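Histidine triad (HIT) protein (Sinorhizobium meliloti, PDB 3NRD) probably binds nucleotides or related phosphate compounds through its histidine triad (HIT) domain, the C-terminal portion of a longer protein. Local coordinates at residues I82-N87 with L92-I97; A69-A74 with R125-R130; E9-D14 with W36-P41. All coordinates share one frame; numbering follows the deposited sequence. Where two conformers were deposited one is given.

Interaction 1 (I82-N87 with L92-I97); sequences IGALGN and LHVHVI. With SO4 (sulfate ion), chain H.
G83 and H95 are a hydrogen-bonded pair in an antiparallel hairpin whose short strand axes run 4.5 Å apart at 162°. G83 N binds H95 O at 2.9 Å, and H95 N returns a bond to G83 O at 2.7 Å. This hairpin carries the histidine-triad motif of the HIT fold, in which Q91 stands in the place of the first histidine and H93 and H95 are the second and third. On the face turned to helix 54-75, I82 CG2 rests on V94 CG1 at 3.7 Å.

The opposite face holds a sulfate, probably from the crystallisation liquor, in what is consistent with a phosphate site. H93 NE2 donates to sulfate O2 at 2.7 Å, and H95 NE2 to O1, also at 2.7 Å and nearly straight (170°). With CG beside its backbone N (chi1 -54°), the H95 ring sets its CD2 edge near G83 O, while ND1 bonds W36 NE1. With an alanine here the ring is gone, and sulfate O1 and W36 NE1 would probably each be short of a partner. G86 N also donates to O1. A water accepts from L85 N, donates to H93 O and sulfate O1, and sits over the centre of the H93 ring.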
ATOM      1  N   ILE A  82      -0.896  -1.268  -4.636  1.00 18.39           N
ATOM      2  CA  ILE A  82      -1.474  -0.191  -3.848  1.00 18.55           C
ATOM      3  C   ILE A  82      -0.496   0.150  -2.765  1.00 18.99           C
ATOM      4  O   ILE A  82       0.028  -0.764  -2.120  1.00 19.61           O
ATOM      5  CB  ILE A  82      -2.795  -0.615  -3.211  1.00 18.92           C
ATOM      6  CG1 ILE A  82      -3.861  -0.792  -4.306  1.00 18.69           C
ATOM      7  CG2 ILE A  82      -3.233   0.424  -2.188  1.00 18.32           C
ATOM      8  CD1 ILE A  82      -5.065  -1.541  -3.865  1.00 17.99           C
ATOM      9  N   GLY A  83      -0.279   1.434  -2.498  1.00 19.17           N
ATOM     10  CA  GLY A  83       0.770   1.830  -1.536  1.00 18.74           C
ATOM     11  C   GLY A  83       0.486   3.132  -0.845  1.00 18.40           C
ATOM     12  O   GLY A  83       0.020   4.063  -1.480  1.00 18.51           O
ATOM     13  N   ALA A  84       0.713   3.176   0.469  1.00 18.84           N
ATOM     14  CA  ALA A  84       0.610   4.408   1.282  1.00 19.20           C
ATOM     15  C   ALA A  84       1.939   4.439   1.962  1.00 19.63           C
ATOM     16  O   ALA A  84       2.153   3.630   2.854  1.00 21.11           O
ATOM     17  CB  ALA A  84      -0.536   4.348   2.298  1.00 18.56           C
ATOM     18  N   LEU A  85       2.844   5.299   1.503  1.00 19.88           N
ATOM     19  CA  LEU A  85       4.212   5.341   1.974  1.00 20.52           C
ATOM     20  C   LEU A  85       4.404   6.646   2.736  1.00 20.77           C
ATOM     21  O   LEU A  85       4.301   6.657   3.951  1.00 20.13           O
ATOM     22  CB  LEU A  85       5.212   5.141   0.805  1.00 20.60           C
ATOM     23  CG  LEU A  85       4.913   3.946  -0.143  1.00 21.61           C
ATOM     24  CD1 LEU A  85       5.953   3.836  -1.276  1.00 20.32           C
ATOM     25  CD2 LEU A  85       4.840   2.664   0.618  1.00 18.65           C
ATOM     26  N   GLY A  86       4.620   7.753   2.021  1.00 21.68           N
ATOM     27  CA  GLY A  86       4.719   9.039   2.629  1.00 22.04           C
ATOM     28  C   GLY A  86       5.985   9.330   3.378  1.00 23.60           C
ATOM     29  O   GLY A  86       5.960  10.127   4.314  1.00 23.97           O
ATOM     30  N   ASN A  87       7.091   8.727   2.968  1.00 24.21           N
ATOM     31  CA  ASN A  87       8.374   9.073   3.555  1.00 26.83           C
ATOM     32  C   ASN A  87       8.780  10.446   2.985  1.00 28.34           C
ATOM     33  O   ASN A  87       9.359  11.234   3.697  1.00 29.82           O
ATOM     34  CB  ASN A  87       9.460   8.005   3.304  1.00 26.58           C
ATOM     35  CG  ASN A  87       9.063   6.601   3.824  1.00 26.96           C
ATOM     36  OD1 ASN A  87       8.294   6.475   4.783  1.00 25.36           O
ATOM     37  ND2 ASN A  87       9.573   5.548   3.170  1.00 21.92           N
ATOM     38  N   LEU A  92      -1.221  12.365   3.407  1.00 21.23           N
ATOM     39  CA  LEU A  92      -1.672  11.034   3.077  1.00 20.19           C
ATOM     40  C   LEU A  92      -2.041  10.976   1.588  1.00 19.42           C
ATOM     41  O   LEU A  92      -2.824  11.774   1.123  1.00 19.14           O
ATOM     42  CB  LEU A  92      -2.890  10.621   3.935  1.00 19.99           C
ATOM     43  CG  LEU A  92      -3.556   9.251   3.580  1.00 18.85           C
ATOM     44  CD1 LEU A  92      -2.541   8.056   3.586  1.00 15.88           C
ATOM     45  CD2 LEU A  92      -4.718   8.969   4.522  1.00 16.94           C
ATOM     46  N   HIS A  93      -1.423  10.059   0.849  1.00 19.08           N
ATOM     47  CA  HIS A  93      -1.835   9.775  -0.509  1.00 18.65           C
ATOM     48  C   HIS A  93      -1.595   8.308  -0.801  1.00 18.60           C
ATOM     49  O   HIS A  93      -0.617   7.721  -0.315  1.00 19.42           O
ATOM     50  CB  HIS A  93      -1.135  10.690  -1.501  1.00 18.74           C
ATOM     51  CG  HIS A  93       0.352  10.606  -1.450  1.00 18.65           C
ATOM     52  ND1 HIS A  93       1.097  11.059  -0.376  1.00 19.81           N
ATOM     53  CD2 HIS A  93       1.237  10.137  -2.357  1.00 18.38           C
ATOM     54  CE1 HIS A  93       2.375  10.845  -0.620  1.00 17.28           C
ATOM     55  NE2 HIS A  93       2.481  10.260  -1.801  1.00 18.25           N
ATOM     56  N   VAL A  94      -2.514   7.710  -1.558  1.00 17.93           N
ATOM     57  CA  VAL A  94      -2.476   6.277  -1.804  1.00 17.45           C
ATOM     58  C   VAL A  94      -2.170   6.099  -3.261  1.00 18.06           C
ATOM     59  O   VAL A  94      -2.942   6.591  -4.115  1.00 19.60           O
ATOM     60  CB  VAL A  94      -3.782   5.588  -1.469  1.00 17.26           C
ATOM     61  CG1 VAL A  94      -3.688   4.099  -1.817  1.00 16.26           C
ATOM     62  CG2 VAL A  94      -4.136   5.781   0.017  1.00 15.33           C
ATOM     63  N   HIS A  95      -1.055   5.423  -3.538  1.00 17.57           N
ATOM     64  CA  HIS A  95      -0.646   5.037  -4.870  1.00 17.15           C
ATOM     65  C   HIS A  95      -1.475   3.839  -5.320  1.00 17.36           C
ATOM     66  O   HIS A  95      -1.657   2.906  -4.544  1.00 17.50           O
ATOM     67  CB  HIS A  95       0.840   4.634  -4.901  1.00 17.96           C
ATOM     68  CG  HIS A  95       1.788   5.668  -4.354  1.00 16.49           C
ATOM     69  ND1 HIS A  95       2.294   6.695  -5.114  1.00 17.58           N
ATOM     70  CD2 HIS A  95       2.367   5.790  -3.135  1.00 18.09           C
ATOM     71  CE1 HIS A  95       3.117   7.429  -4.381  1.00 20.66           C
ATOM     72  NE2 HIS A  95       3.199   6.888  -3.178  1.00 19.19           N
ATOM     73  N   VAL A  96      -1.961   3.862  -6.565  1.00 17.62           N
ATOM     74  CA  VAL A  96      -2.686   2.759  -7.187  1.00 17.20           C
ATOM     75  C   VAL A  96      -2.110   2.614  -8.574  1.00 18.29           C
ATOM     76  O   VAL A  96      -2.341   3.461  -9.440  1.00 18.45           O
ATOM     77  CB  VAL A  96      -4.187   3.026  -7.291  1.00 17.56           C
ATOM     78  CG1 VAL A  96      -4.921   1.793  -7.915  1.00 16.27           C
ATOM     79  CG2 VAL A  96      -4.759   3.397  -5.938  1.00 15.17           C
ATOM     80  N   ILE A  97      -1.331   1.558  -8.767  1.00 17.84           N
ATOM     81  CA  ILE A  97      -0.428   1.449  -9.906  1.00 18.39           C
ATOM     82  C   ILE A  97      -0.737   0.165 -10.683  1.00 18.15           C
ATOM     83  O   ILE A  97      -0.861  -0.897 -10.075  1.00 19.13           O
ATOM     84  CB  ILE A  97       1.026   1.374  -9.472  1.00 18.23           C
ATOM     85  CG1 ILE A  97       1.442   2.585  -8.602  1.00 18.55           C
ATOM     86  CG2 ILE A  97       1.919   1.278 -10.702  1.00 18.23           C
ATOM     87  CD1 ILE A  97       2.437   2.243  -7.540  1.00 18.20           C
TER
HETATM   88  S   SO4 H 207       5.532   8.835  -1.407  1.00 29.25           S
HETATM   89  O1  SO4 H 207       4.473   7.886  -1.066  1.00 28.07           O
HETATM   90  O2  SO4 H 207       5.002   9.648  -2.474  1.00 31.15           O
HETATM   91  O3  SO4 H 207       5.854   9.725  -0.318  1.00 30.52           O
HETATM   92  O4  SO4 H 207       6.753   8.240  -1.833  1.00 29.74           O
HETATM   93  O   HOH W   1       2.012   7.438  -0.142  1.00 15.77           O

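Interaction 2 (A69-A74 with R125-R130); sequences AGLKKA and RTFAAR
R130 reaches across from helix 121-134 to the last turn of helix 54-75, where it finds the backbone of A74. Its CB and CG make no close approach to A74 and serve to carry the chain to it; the A74 methyl lies 4.0 Å, CB to O, from the R130 backbone carbonyl. The chain runs extended through CG and CD, which passes 3.8 Å from A74 O, to NE. NE makes the one hydrogen bond of the contact, 2.8 Å to A74 O, almost straight at 175°, the oxygen close to the guanidinium plane. A guanidinium at the C-terminal end of a helix is likely to be favoured by the helix dipole.

In this HIT domain the long helix 54-75 packs on the antiparallel sheet, and helix 121-134 lies against its C-terminal end. The apolar half is L71 with F127, whose side chains cross at about a right angle. L71 CD1 comes to the edge of the F127 ring, 3.8 Å from CZ. CG of F127 is anti to its backbone N (chi1 -170°), carrying the ring toward L71. P35 touches both residues, and the W119 ring meets that of F127 with planes about 15° apart.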
ATOM      1  N   ALA A  69      -9.825  -1.535  -9.327  1.00 19.95           N
ATOM      2  CA  ALA A  69     -10.605  -2.355 -10.287  1.00 21.19           C
ATOM      3  C   ALA A  69     -10.735  -1.620 -11.613  1.00 21.16           C
ATOM      4  O   ALA A  69     -10.498  -2.198 -12.666  1.00 21.51           O
ATOM      5  CB  ALA A  69     -11.983  -2.710  -9.706  1.00 21.27           C
ATOM      6  N   GLY A  70     -11.027  -0.320 -11.543  1.00 21.33           N
ATOM      7  CA  GLY A  70     -11.147   0.508 -12.737  1.00 21.44           C
ATOM      8  C   GLY A  70      -9.846   0.618 -13.512  1.00 21.45           C
ATOM      9  O   GLY A  70      -9.835   0.482 -14.723  1.00 21.63           O
ATOM     10  N   LEU A  71      -8.755   0.859 -12.799  1.00 20.44           N
ATOM     11  CA  LEU A  71      -7.443   0.970 -13.424  1.00 20.89           C
ATOM     12  C   LEU A  71      -7.071  -0.322 -14.103  1.00 22.02           C
ATOM     13  O   LEU A  71      -6.555  -0.281 -15.226  1.00 22.97           O
ATOM     14  CB  LEU A  71      -6.374   1.379 -12.391  1.00 20.03           C
ATOM     15  CG  LEU A  71      -4.942   1.543 -12.888  1.00 20.85           C
ATOM     16  CD1 LEU A  71      -4.842   2.563 -14.002  1.00 18.44           C
ATOM     17  CD2 LEU A  71      -3.999   1.930 -11.698  1.00 19.48           C
ATOM     18  N   LYS A  72      -7.350  -1.462 -13.452  1.00 22.31           N
ATOM     19  CA  LYS A  72      -7.023  -2.759 -14.015  1.00 23.04           C
ATOM     20  C   LYS A  72      -7.825  -3.006 -15.271  1.00 23.89           C
ATOM     21  O   LYS A  72      -7.284  -3.481 -16.271  1.00 24.13           O
ATOM     22  CB  LYS A  72      -7.246  -3.897 -13.017  1.00 23.83           C
ATOM     23  CG  LYS A  72      -6.603  -5.236 -13.455  1.00 24.48           C
ATOM     24  CD  LYS A  72      -6.761  -6.348 -12.368  1.00 27.87           C
ATOM     25  CE  LYS A  72      -6.170  -7.738 -12.766  1.00 31.02           C
ATOM     26  NZ  LYS A  72      -5.842  -8.634 -11.549  1.00 30.20           N
ATOM     27  N   LYS A  73      -9.108  -2.672 -15.233  1.00 24.60           N
ATOM     28  CA  LYS A  73      -9.966  -2.800 -16.413  1.00 26.09           C
ATOM     29  C   LYS A  73      -9.477  -1.891 -17.568  1.00 25.55           C
ATOM     30  O   LYS A  73      -9.345  -2.351 -18.695  1.00 26.22           O
ATOM     31  CB  LYS A  73     -11.443  -2.522 -16.039  1.00 27.37           C
ATOM     32  CG  LYS A  73     -12.416  -2.979 -17.109  1.00 32.83           C
ATOM     33  CD  LYS A  73     -13.888  -2.724 -16.754  1.00 38.70           C
ATOM     34  CE  LYS A  73     -14.792  -3.148 -17.934  1.00 41.86           C
ATOM     35  NZ  LYS A  73     -16.208  -2.711 -17.742  1.00 44.79           N
ATOM     36  N   ALA A  74      -9.175  -0.633 -17.269  1.00 23.48           N
ATOM     37  CA  ALA A  74      -8.748   0.332 -18.303  1.00 24.43           C
ATOM     38  C   ALA A  74      -7.392  -0.026 -18.951  1.00 24.39           C
ATOM     39  O   ALA A  74      -7.211   0.222 -20.146  1.00 25.41           O
ATOM     40  CB  ALA A  74      -8.711   1.750 -17.748  1.00 22.28           C
ATOM     41  N   ARG A 125      -4.705  12.997 -21.393  1.00 29.65           N
ATOM     42  CA  ARG A 125      -6.130  13.367 -21.457  1.00 30.81           C
ATOM     43  C   ARG A 125      -6.980  12.159 -21.878  1.00 30.29           C
ATOM     44  O   ARG A 125      -8.014  11.892 -21.267  1.00 30.25           O
ATOM     45  CB  ARG A 125      -6.371  14.604 -22.357  1.00 32.05           C
ATOM     46  CG  ARG A 125      -5.851  15.928 -21.750  1.00 34.62           C
ATOM     47  CD  ARG A 125      -6.624  17.161 -22.242  1.00 40.25           C
ATOM     48  NE  ARG A 125      -6.785  17.157 -23.702  1.00 43.97           N
ATOM     49  CZ  ARG A 125      -5.939  17.664 -24.608  1.00 46.84           C
ATOM     50  NH1 ARG A 125      -4.830  18.322 -24.273  1.00 45.81           N
ATOM     51  NH2 ARG A 125      -6.239  17.528 -25.899  1.00 49.82           N
ATOM     52  N   THR A 126      -6.517  11.413 -22.875  1.00 30.54           N
ATOM     53  CA  THR A 126      -7.209  10.214 -23.343  1.00 30.64           C
ATOM     54  C   THR A 126      -7.243   9.161 -22.239  1.00 29.11           C
ATOM     55  O   THR A 126      -8.299   8.617 -21.927  1.00 28.52           O
ATOM     56  CB  THR A 126      -6.538   9.639 -24.633  1.00 31.71           C
ATOM     57  OG1 THR A 126      -6.606  10.619 -25.663  1.00 33.46           O
ATOM     58  CG2 THR A 126      -7.237   8.370 -25.143  1.00 31.52           C
ATOM     59  N   PHE A 127      -6.097   8.908 -21.621  1.00 28.35           N
ATOM     60  CA  PHE A 127      -6.037   7.954 -20.514  1.00 27.09           C
ATOM     61  C   PHE A 127      -6.917   8.345 -19.309  1.00 26.53           C
ATOM     62  O   PHE A 127      -7.590   7.477 -18.734  1.00 24.88           O
ATOM     63  CB  PHE A 127      -4.599   7.736 -20.048  1.00 26.64           C
ATOM     64  CG  PHE A 127      -4.462   6.588 -19.086  1.00 26.46           C
ATOM     65  CD1 PHE A 127      -4.813   5.296 -19.482  1.00 26.52           C
ATOM     66  CD2 PHE A 127      -4.017   6.796 -17.777  1.00 26.50           C
ATOM     67  CE1 PHE A 127      -4.705   4.218 -18.592  1.00 26.03           C
ATOM     68  CE2 PHE A 127      -3.903   5.734 -16.884  1.00 25.60           C
ATOM     69  CZ  PHE A 127      -4.259   4.443 -17.292  1.00 26.36           C
ATOM     70  N   ALA A 128      -6.937   9.632 -18.951  1.00 26.65           N
ATOM     71  CA  ALA A 128      -7.808  10.100 -17.858  1.00 26.64           C
ATOM     72  C   ALA A 128      -9.251   9.726 -18.205  1.00 27.26           C
ATOM     73  O   ALA A 128      -9.942   9.119 -17.364  1.00 26.86           O
ATOM     74  CB  ALA A 128      -7.671  11.612 -17.583  1.00 26.13           C
ATOM     75  N   ALA A 129      -9.657  10.018 -19.450  1.00 27.75           N
ATOM     76  CA  ALA A 129     -11.000   9.671 -19.956  1.00 28.81           C
ATOM     77  C   ALA A 129     -11.290   8.185 -19.806  1.00 28.50           C
ATOM     78  O   ALA A 129     -12.347   7.810 -19.365  1.00 28.18           O
ATOM     79  CB  ALA A 129     -11.166  10.084 -21.396  1.00 29.07           C
ATOM     80  N   ARG A 130     -10.298   7.373 -20.129  1.00 28.82           N
ATOM     81  CA  ARG A 130     -10.401   5.931 -20.115  1.00 29.02           C
ATOM     82  C   ARG A 130     -10.603   5.412 -18.689  1.00 28.42           C
ATOM     83  O   ARG A 130     -11.440   4.539 -18.447  1.00 27.74           O
ATOM     84  CB  ARG A 130      -9.145   5.351 -20.725  1.00 29.09           C
ATOM     85  CG  ARG A 130      -9.359   4.090 -21.415  1.00 32.27           C
ATOM     86  CD  ARG A 130      -8.037   3.485 -21.900  1.00 34.23           C
ATOM     87  NE  ARG A 130      -8.229   2.048 -22.071  1.00 36.00           N
ATOM     88  CZ  ARG A 130      -8.859   1.474 -23.109  1.00 38.26           C
ATOM     89  NH1 ARG A 130      -9.357   2.186 -24.124  1.00 38.45           N
ATOM     90  NH2 ARG A 130      -8.992   0.154 -23.138  1.00 39.27           N
TER

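Interaction 3 (E9-D14 with W36-P41); sequences ERLERD and WLILVP
L11 supplies every side-chain contact that helix 9-14 makes with strand 36-41, and all of them are apolar. Its two methyls part over the strand: CD2 meets I38 CD1 at 3.7 Å and CD1 meets V40 CG2 at 3.9 Å, so one leucine spans two residues that lie on the same face of the strand. Both pairs approach obliquely, methyl against methyl. I38 reaches L11 with its CG1 between the backbone N and the carbonyl carbon (chi1 64°), and the chain then runs on extended to CD1. L37 and L39, on the opposite face, pack instead on helix 54-75. In this way the central strand of the HIT sheet has a helix over each face, the short N-terminal one over I38 and V40. L11 also touches V89, Q91 and H93, which brings this helix to the side of the sheet on which H93 and H95 lie.

Hydrogen bonds stay within the two elements or go to third parties. The helix is short, and two backbone bonds within it are R13 N to E9 O at 2.8 Å and D14 N to R10 O at 2.9 Å. The strand bonds through its backbone to both neighbours, I38 to R27 on one and L39 to V94 on the other. D14 has a backbone bond with N30, and L11 O accepts a weak one from R27 NE.

R13 lies on the exposed side of the helix, and its NE meets D14 OD1 in a weak salt bridge at 3.4 Å.

With no polar bond across it, the contact depends on the shape of one leucine and two beta-branched side chains; the packing has no directional bond of its own, and the orientation of the helix probably owes something to the backbone bond of D14 with N30. A glycerol bound beside L11 is consistent with the helix bordering a pocket next to H93.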
ATOM      1  N   GLU A   9       2.297  20.725  -2.271  1.00 24.94           N
ATOM      2  CA  GLU A   9       2.876  21.290  -3.516  1.00 26.53           C
ATOM      3  C   GLU A   9       3.640  20.256  -4.376  1.00 25.51           C
ATOM      4  O   GLU A   9       3.635  20.358  -5.607  1.00 25.93           O
ATOM      5  CB  GLU A   9       3.799  22.490  -3.247  1.00 27.27           C
ATOM      6  CG  GLU A   9       3.085  23.862  -3.223  1.00 32.66           C
ATOM      7  N   ARG A  10       4.275  19.271  -3.744  1.00 25.05           N
ATOM      8  CA  ARG A  10       5.028  18.277  -4.504  0.65 24.51           C
ATOM      9  C   ARG A  10       4.090  17.309  -5.211  1.00 23.80           C
ATOM     10  O   ARG A  10       4.406  16.868  -6.331  1.00 23.02           O
ATOM     11  CB  ARG A  10       6.035  17.546  -3.639  0.65 24.78           C
ATOM     12  CG  ARG A  10       7.185  18.469  -3.187  0.65 26.99           C
ATOM     13  CD  ARG A  10       7.777  18.021  -1.900  0.65 29.41           C
ATOM     14  NE  ARG A  10       6.802  18.112  -0.805  0.65 29.89           N
ATOM     15  CZ  ARG A  10       7.007  17.659   0.427  0.65 30.95           C
ATOM     16  NH1 ARG A  10       8.168  17.089   0.771  0.65 31.35           N
ATOM     17  NH2 ARG A  10       6.050  17.788   1.332  0.65 31.01           N
ATOM     18  N   LEU A  11       2.925  17.026  -4.607  1.00 23.55           N
ATOM     19  CA  LEU A  11       1.877  16.237  -5.284  1.00 23.17           C
ATOM     20  C   LEU A  11       1.174  17.045  -6.383  1.00 25.21           C
ATOM     21  O   LEU A  11       0.699  16.479  -7.403  1.00 25.49           O
ATOM     22  CB  LEU A  11       0.827  15.736  -4.286  1.00 22.62           C
ATOM     23  CG  LEU A  11       1.221  14.780  -3.149  1.00 21.71           C
ATOM     24  CD1 LEU A  11       0.016  14.311  -2.315  1.00 18.76           C
ATOM     25  CD2 LEU A  11       1.918  13.568  -3.694  1.00 20.11           C
ATOM     26  N   GLU A  12       1.063  18.350  -6.153  1.00 26.66           N
ATOM     27  CA  GLU A  12       0.588  19.306  -7.150  1.00 27.97           C
ATOM     28  C   GLU A  12       1.496  19.255  -8.369  1.00 28.33           C
ATOM     29  O   GLU A  12       1.024  19.108  -9.504  1.00 27.87           O
ATOM     30  CB  GLU A  12       0.566  20.717  -6.552  1.00 29.05           C
ATOM     31  CG  GLU A  12       0.031  21.830  -7.441  1.00 32.82           C
ATOM     32  CD  GLU A  12      -1.460  21.872  -7.413  1.00 38.69           C
ATOM     33  OE1 GLU A  12      -2.013  22.362  -6.399  1.00 42.93           O
ATOM     34  OE2 GLU A  12      -2.083  21.398  -8.391  1.00 41.28           O
ATOM     35  N   ARG A  13       2.792  19.345  -8.113  1.00 28.38           N
ATOM     36  CA  ARG A  13       3.788  19.345  -9.178  1.00 29.16           C
ATOM     37  C   ARG A  13       3.886  18.008  -9.919  1.00 27.92           C
ATOM     38  O   ARG A  13       3.921  18.009 -11.143  1.00 27.87           O
ATOM     39  CB  ARG A  13       5.168  19.711  -8.630  1.00 29.96           C
ATOM     40  CG  ARG A  13       6.170  20.031  -9.747  1.00 36.16           C
ATOM     41  CD  ARG A  13       7.555  20.313  -9.221  1.00 42.19           C
ATOM     42  NE  ARG A  13       8.095  19.100  -8.583  1.00 46.38           N
ATOM     43  CZ  ARG A  13       8.593  19.005  -7.343  1.00 49.51           C
ATOM     44  NH1 ARG A  13       8.678  20.059  -6.511  1.00 50.81           N
ATOM     45  NH2 ARG A  13       9.040  17.820  -6.927  1.00 50.40           N
ATOM     46  N   ASP A  14       3.950  16.891  -9.185  1.00 26.22           N
ATOM     47  CA  ASP A  14       4.264  15.599  -9.792  1.00 25.61           C
ATOM     48  C   ASP A  14       3.077  14.856 -10.390  1.00 24.52           C
ATOM     49  O   ASP A  14       3.280  13.861 -11.069  1.00 24.07           O
ATOM     50  CB  ASP A  14       4.974  14.677  -8.765  1.00 25.14           C
ATOM     51  CG  ASP A  14       6.389  15.140  -8.425  1.00 27.67           C
ATOM     52  OD1 ASP A  14       6.980  15.986  -9.132  1.00 29.20           O
ATOM     53  OD2 ASP A  14       6.933  14.618  -7.438  1.00 31.83           O
ATOM     54  N   TRP A  36      -0.230   5.043 -13.230  1.00 19.44           N
ATOM     55  CA  TRP A  36       0.011   5.295 -11.803  1.00 18.72           C
ATOM     56  C   TRP A  36      -0.850   6.469 -11.382  1.00 18.10           C
ATOM     57  O   TRP A  36      -0.704   7.574 -11.915  1.00 17.61           O
ATOM     58  CB  TRP A  36       1.487   5.575 -11.652  1.00 18.74           C
ATOM     59  CG  TRP A  36       2.024   5.844 -10.307  1.00 18.85           C
ATOM     60  CD1 TRP A  36       1.346   6.013  -9.148  1.00 20.40           C
ATOM     61  CD2 TRP A  36       3.388   6.031 -10.004  1.00 18.89           C
ATOM     62  NE1 TRP A  36       2.206   6.296  -8.140  1.00 21.35           N
ATOM     63  CE2 TRP A  36       3.476   6.316  -8.639  1.00 20.93           C
ATOM     64  CE3 TRP A  36       4.560   5.998 -10.771  1.00 22.71           C
ATOM     65  CZ2 TRP A  36       4.692   6.562  -8.003  1.00 22.94           C
ATOM     66  CZ3 TRP A  36       5.768   6.243 -10.148  1.00 23.42           C
ATOM     67  CH2 TRP A  36       5.828   6.522  -8.778  1.00 23.77           C
ATOM     68  N   LEU A  37      -1.778   6.193 -10.471  1.00 17.57           N
ATOM     69  CA  LEU A  37      -2.692   7.159  -9.921  1.00 18.21           C
ATOM     70  C   LEU A  37      -2.370   7.363  -8.465  1.00 18.74           C
ATOM     71  O   LEU A  37      -1.863   6.447  -7.781  1.00 18.82           O
ATOM     72  CB  LEU A  37      -4.108   6.648 -10.015  1.00 17.78           C
ATOM     73  CG  LEU A  37      -4.555   6.223 -11.421  1.00 19.27           C
ATOM     74  CD1 LEU A  37      -6.003   5.769 -11.369  1.00 18.55           C
ATOM     75  CD2 LEU A  37      -4.373   7.335 -12.442  1.00 19.31           C
ATOM     76  N   ILE A  38      -2.691   8.541  -7.967  1.00 18.90           N
ATOM     77  CA  ILE A  38      -2.730   8.731  -6.533  1.00 19.51           C
ATOM     78  C   ILE A  38      -4.079   9.253  -6.102  1.00 18.47           C
ATOM     79  O   ILE A  38      -4.716  10.016  -6.839  1.00 19.75           O
ATOM     80  CB  ILE A  38      -1.573   9.631  -5.992  1.00 20.20           C
ATOM     81  CG1 ILE A  38      -1.639  11.049  -6.495  1.00 23.72           C
ATOM     82  CG2 ILE A  38      -0.245   9.027  -6.409  1.00 23.88           C
ATOM     83  CD1 ILE A  38      -0.622  11.990  -5.801  1.00 25.95           C
ATOM     84  N   LEU A  39      -4.492   8.805  -4.920  1.00 17.40           N
ATOM     85  CA  LEU A  39      -5.739   9.221  -4.289  0.50 17.38           C
ATOM     86  C   LEU A  39      -5.351  10.037  -3.077  1.00 17.29           C
ATOM     87  O   LEU A  39      -4.575   9.569  -2.255  1.00 17.68           O
ATOM     88  CB  LEU A  39      -6.592   8.036  -3.865  0.50 16.80           C
ATOM     89  CG  LEU A  39      -7.566   7.577  -4.948  0.50 17.22           C
ATOM     90  CD1 LEU A  39      -6.802   6.966  -6.136  0.50 17.32           C
ATOM     91  CD2 LEU A  39      -8.579   6.606  -4.365  0.50 14.43           C
ATOM     92  N   VAL A  40      -5.853  11.261  -2.981  1.00 17.50           N
ATOM     93  CA  VAL A  40      -5.471  12.161  -1.874  1.00 17.12           C
ATOM     94  C   VAL A  40      -6.751  12.497  -1.139  1.00 17.06           C
ATOM     95  O   VAL A  40      -7.551  13.278  -1.670  1.00 16.94           O
ATOM     96  CB  VAL A  40      -4.782  13.411  -2.366  1.00 17.67           C
ATOM     97  CG1 VAL A  40      -4.380  14.324  -1.125  1.00 15.61           C
ATOM     98  CG2 VAL A  40      -3.587  13.029  -3.248  1.00 15.55           C
ATOM     99  N   PRO A  41      -6.987  11.852   0.025  1.00 17.85           N
ATOM    100  CA  PRO A  41      -8.169  12.182   0.829  1.00 18.83           C
ATOM    101  C   PRO A  41      -8.109  13.631   1.246  1.00 19.70           C
ATOM    102  O   PRO A  41      -7.088  14.072   1.774  1.00 20.70           O
ATOM    103  CB  PRO A  41      -8.035  11.308   2.068  1.00 18.78           C
ATOM    104  CG  PRO A  41      -6.997  10.336   1.795  1.00 19.26           C
ATOM    105  CD  PRO A  41      -6.213  10.746   0.622  1.00 17.58           C
TER

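Overall arrangement
Interactions 1 and 3 are both buried and share the sheet: strands 94-99 and 36-41 are neighbours in it, joined by probable backbone hydrogen bonds, V94 O to L39 N and V96 N to L37 O. Interaction 2 is only partly buried, about 18 Å from interaction 1 between centres, yet L71 touches V96 and so ties it to the other face of that sheet. Their chemistry follows their place. Interaction 1 combines strand pairing with polar histidines and an anion, and continues into the second subunit's sheet; interaction 3 is purely apolar across its segments; interaction 2 pairs a contact of buried L71 with partly exposed F127 and an exposed arginine bonded to a helix-end carbonyl.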